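Local coordinates for protein putative creatinine amidohydrolase (Bacteroides fragilis, PDB 3LUB) that probably hydrolyses carbon-nitrogen bonds in linear amides, as a zinc-binding member of the creatininase superfamily, at residues V150-F156 against R231-I236. Numbering follows the deposited sequence.
Sequences VSPKGYF and RYVKPI
An aromatic cluster of Tyr-155, Phe-156 and Tyr-232 pins the loop that follows strand 140-145 onto the long C-terminal helix 226-249. Tyr-232 is the buried member. Its CG stands anti to the backbone N (chi1 -175°), which sends the ring out from the helix toward Val-150 and Pro-152 of the loop. There its hydroxyl donates to the carbonyl O of Val-150, with 2.8 Å between Tyr-232 OH and Val-150 O; the donor lies 21° off the carbonyl plane. Pro-152 lies alongside the phenol end, its CD 3.6 Å from Tyr-232 OH.

Both faces of the Tyr-232 ring are covered. Phe-156 comes edge-on to one of them in a T-shaped pair, the planes at 86° and Phe-156 CE2 3.5 Å from Tyr-232 CD2. Over the centre of the opposite face sits the terminal methyl CD1 of Ile-236, one helical turn further on. Tyr-155 meets the same ring obliquely and takes Tyr-232 CD1 over one of its own faces, 3.7 Å from Tyr-155 CD2. The far end of Tyr-155 reaches on along the helix, where its OH comes within 3.6 Å of Pro-235 CG.

In this creatininase-family fold the loop runs from strand 140-145 of the parallel sheet towards helix 166-175, which carries the zinc ligand Glu-168. Phe-156 also packs on Glu-166, Ser-167 and Ser-170 of that helix, while the side chain of Tyr-232 stays about 11 Å from a bound zinc ion. At the start of the segment, Val-150 turns its two methyls to different neighbours: CG1 lies near Tyr-232 CE1, and CG2 packs 3.9 Å from Pro-235 CB and 3.8 Å from Ile-236 CG1.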
loop_
_atom_site.group_PDB
_atom_site.type_symbol
_atom_site.label_atom_id
_atom_site.label_comp_id
_atom_site.label_asym_id
_atom_site.label_seq_id
_atom_site.Cartn_x
_atom_site.Cartn_y
_atom_site.Cartn_z
ATOM N N VAL F 150 -8.243 24.797 -26.325
ATOM C CA VAL F 150 -8.541 26.150 -26.818
ATOM C C VAL F 150 -9.146 26.898 -25.643
ATOM O O VAL F 150 -10.002 26.355 -24.958
ATOM C CB VAL F 150 -9.567 26.098 -27.954
ATOM C CG1 VAL F 150 -9.912 27.510 -28.418
ATOM C CG2 VAL F 150 -9.016 25.279 -29.121
ATOM N N SER F 151 -8.715 28.139 -25.412
ATOM C CA SER F 151 -9.290 28.979 -24.333
ATOM C C SER F 151 -10.745 29.337 -24.640
ATOM O O SER F 151 -11.068 29.684 -25.773
ATOM C CB SER F 151 -8.484 30.289 -24.167
ATOM O OG SER F 151 -8.934 31.055 -23.051
ATOM N N PRO F 152 -11.619 29.285 -23.632
ATOM C CA PRO F 152 -13.027 29.625 -23.817
ATOM C C PRO F 152 -13.243 31.110 -23.992
ATOM O O PRO F 152 -14.265 31.547 -24.562
ATOM C CB PRO F 152 -13.694 29.144 -22.514
ATOM C CG PRO F 152 -12.596 29.131 -21.475
ATOM C CD PRO F 152 -11.306 28.895 -22.241
ATOM N N LYS F 153 -12.281 31.884 -23.502
ATOM C CA LYS F 153 -12.325 33.325 -23.672
ATOM C C LYS F 153 -12.460 33.683 -25.172
ATOM O O LYS F 153 -11.764 33.150 -26.044
ATOM C CB LYS F 153 -11.115 33.958 -22.972
ATOM C CG LYS F 153 -11.147 33.728 -21.420
ATOM C CD LYS F 153 -9.751 33.806 -20.797
ATOM C CE LYS F 153 -9.217 35.261 -20.705
ATOM N NZ LYS F 153 -7.856 35.345 -20.051
ATOM N N GLY F 154 -13.429 34.541 -25.460
ATOM C CA GLY F 154 -13.876 34.780 -26.838
ATOM C C GLY F 154 -15.118 34.007 -27.258
ATOM O O GLY F 154 -15.964 34.536 -27.987
ATOM N N TYR F 155 -15.243 32.755 -26.811
ATOM C CA TYR F 155 -16.343 31.885 -27.260
ATOM C C TYR F 155 -17.625 32.027 -26.417
ATOM O O TYR F 155 -18.714 31.614 -26.837
ATOM C CB TYR F 155 -15.853 30.435 -27.323
ATOM C CG TYR F 155 -14.884 30.176 -28.491
ATOM C CD1 TYR F 155 -15.382 29.856 -29.751
ATOM C CD2 TYR F 155 -13.495 30.246 -28.337
ATOM C CE1 TYR F 155 -14.537 29.616 -30.833
ATOM C CE2 TYR F 155 -12.626 30.024 -29.439
ATOM C CZ TYR F 155 -13.165 29.713 -30.677
ATOM O OH TYR F 155 -12.412 29.473 -31.809
ATOM N N PHE F 156 -17.487 32.608 -25.236
ATOM C CA PHE F 156 -18.569 32.726 -24.275
ATOM C C PHE F 156 -18.558 34.103 -23.630
ATOM O O PHE F 156 -17.541 34.778 -23.624
ATOM C CB PHE F 156 -18.438 31.598 -23.221
ATOM C CG PHE F 156 -18.350 30.224 -23.845
ATOM C CD1 PHE F 156 -19.494 29.590 -24.333
ATOM C CD2 PHE F 156 -17.130 29.609 -24.023
ATOM C CE1 PHE F 156 -19.408 28.349 -24.964
ATOM C CE2 PHE F 156 -17.044 28.380 -24.620
ATOM C CZ PHE F 156 -18.186 27.745 -25.105
ATOM N N ARG F 231 -19.429 25.814 -31.897
ATOM C CA ARG F 231 -18.322 26.607 -32.425
ATOM C C ARG F 231 -17.005 26.472 -31.647
ATOM O O ARG F 231 -15.928 26.441 -32.238
ATOM C CB ARG F 231 -18.743 28.075 -32.524
ATOM C CG ARG F 231 -19.885 28.211 -33.481
ATOM C CD ARG F 231 -20.163 29.611 -33.863
ATOM N NE ARG F 231 -21.183 29.624 -34.903
ATOM C CZ ARG F 231 -21.743 30.724 -35.400
ATOM N NH1 ARG F 231 -21.379 31.940 -34.972
ATOM N NH2 ARG F 231 -22.674 30.600 -36.338
ATOM N N TYR F 232 -17.112 26.424 -30.333
ATOM C CA TYR F 232 -15.985 26.179 -29.460
ATOM C C TYR F 232 -15.356 24.817 -29.689
ATOM O O TYR F 232 -14.136 24.711 -29.660
ATOM C CB TYR F 232 -16.422 26.317 -28.006
ATOM C CG TYR F 232 -15.349 26.201 -26.933
ATOM C CD1 TYR F 232 -14.115 26.870 -27.038
ATOM C CD2 TYR F 232 -15.595 25.470 -25.778
ATOM C CE1 TYR F 232 -13.171 26.780 -26.043
ATOM C CE2 TYR F 232 -14.654 25.391 -24.773
ATOM C CZ TYR F 232 -13.443 26.027 -24.914
ATOM O OH TYR F 232 -12.524 25.899 -23.908
ATOM N N VAL F 233 -16.147 23.758 -29.889
ATOM C CA VAL F 233 -15.539 22.419 -29.988
ATOM C C VAL F 233 -14.867 22.206 -31.309
ATOM O O VAL F 233 -13.918 21.422 -31.381
ATOM C CB VAL F 233 -16.505 21.219 -29.631
ATOM C CG1 VAL F 233 -17.067 21.383 -28.197
ATOM C CG2 VAL F 233 -17.609 21.006 -30.673
ATOM N N LYS F 234 -15.296 22.921 -32.352
ATOM C CA LYS F 234 -14.655 22.772 -33.669
ATOM C C LYS F 234 -13.127 22.881 -33.620
ATOM O O LYS F 234 -12.434 21.943 -34.026
ATOM C CB LYS F 234 -15.251 23.720 -34.732
ATOM C CG LYS F 234 -15.022 23.208 -36.159
ATOM C CD LYS F 234 -15.285 24.305 -37.228
ATOM C CE LYS F 234 -14.946 23.786 -38.637
ATOM N NZ LYS F 234 -15.292 24.766 -39.704
ATOM N N PRO F 235 -12.582 24.008 -33.111
ATOM C CA PRO F 235 -11.115 24.076 -32.998
ATOM C C PRO F 235 -10.453 23.058 -32.030
ATOM O O PRO F 235 -9.315 22.601 -32.282
ATOM C CB PRO F 235 -10.881 25.519 -32.507
ATOM C CG PRO F 235 -12.153 25.905 -31.838
ATOM C CD PRO F 235 -13.214 25.253 -32.636
ATOM N N ILE F 236 -11.146 22.729 -30.930
ATOM C CA ILE F 236 -10.662 21.732 -29.943
ATOM C C ILE F 236 -10.465 20.403 -30.683
ATOM O O ILE F 236 -9.389 19.782 -30.650
ATOM C CB ILE F 236 -11.661 21.607 -28.708
ATOM C CG1 ILE F 236 -11.739 22.925 -27.922
ATOM C CG2 ILE F 236 -11.269 20.467 -27.752
ATOM C CD1 ILE F 236 -12.888 22.992 -26.874
#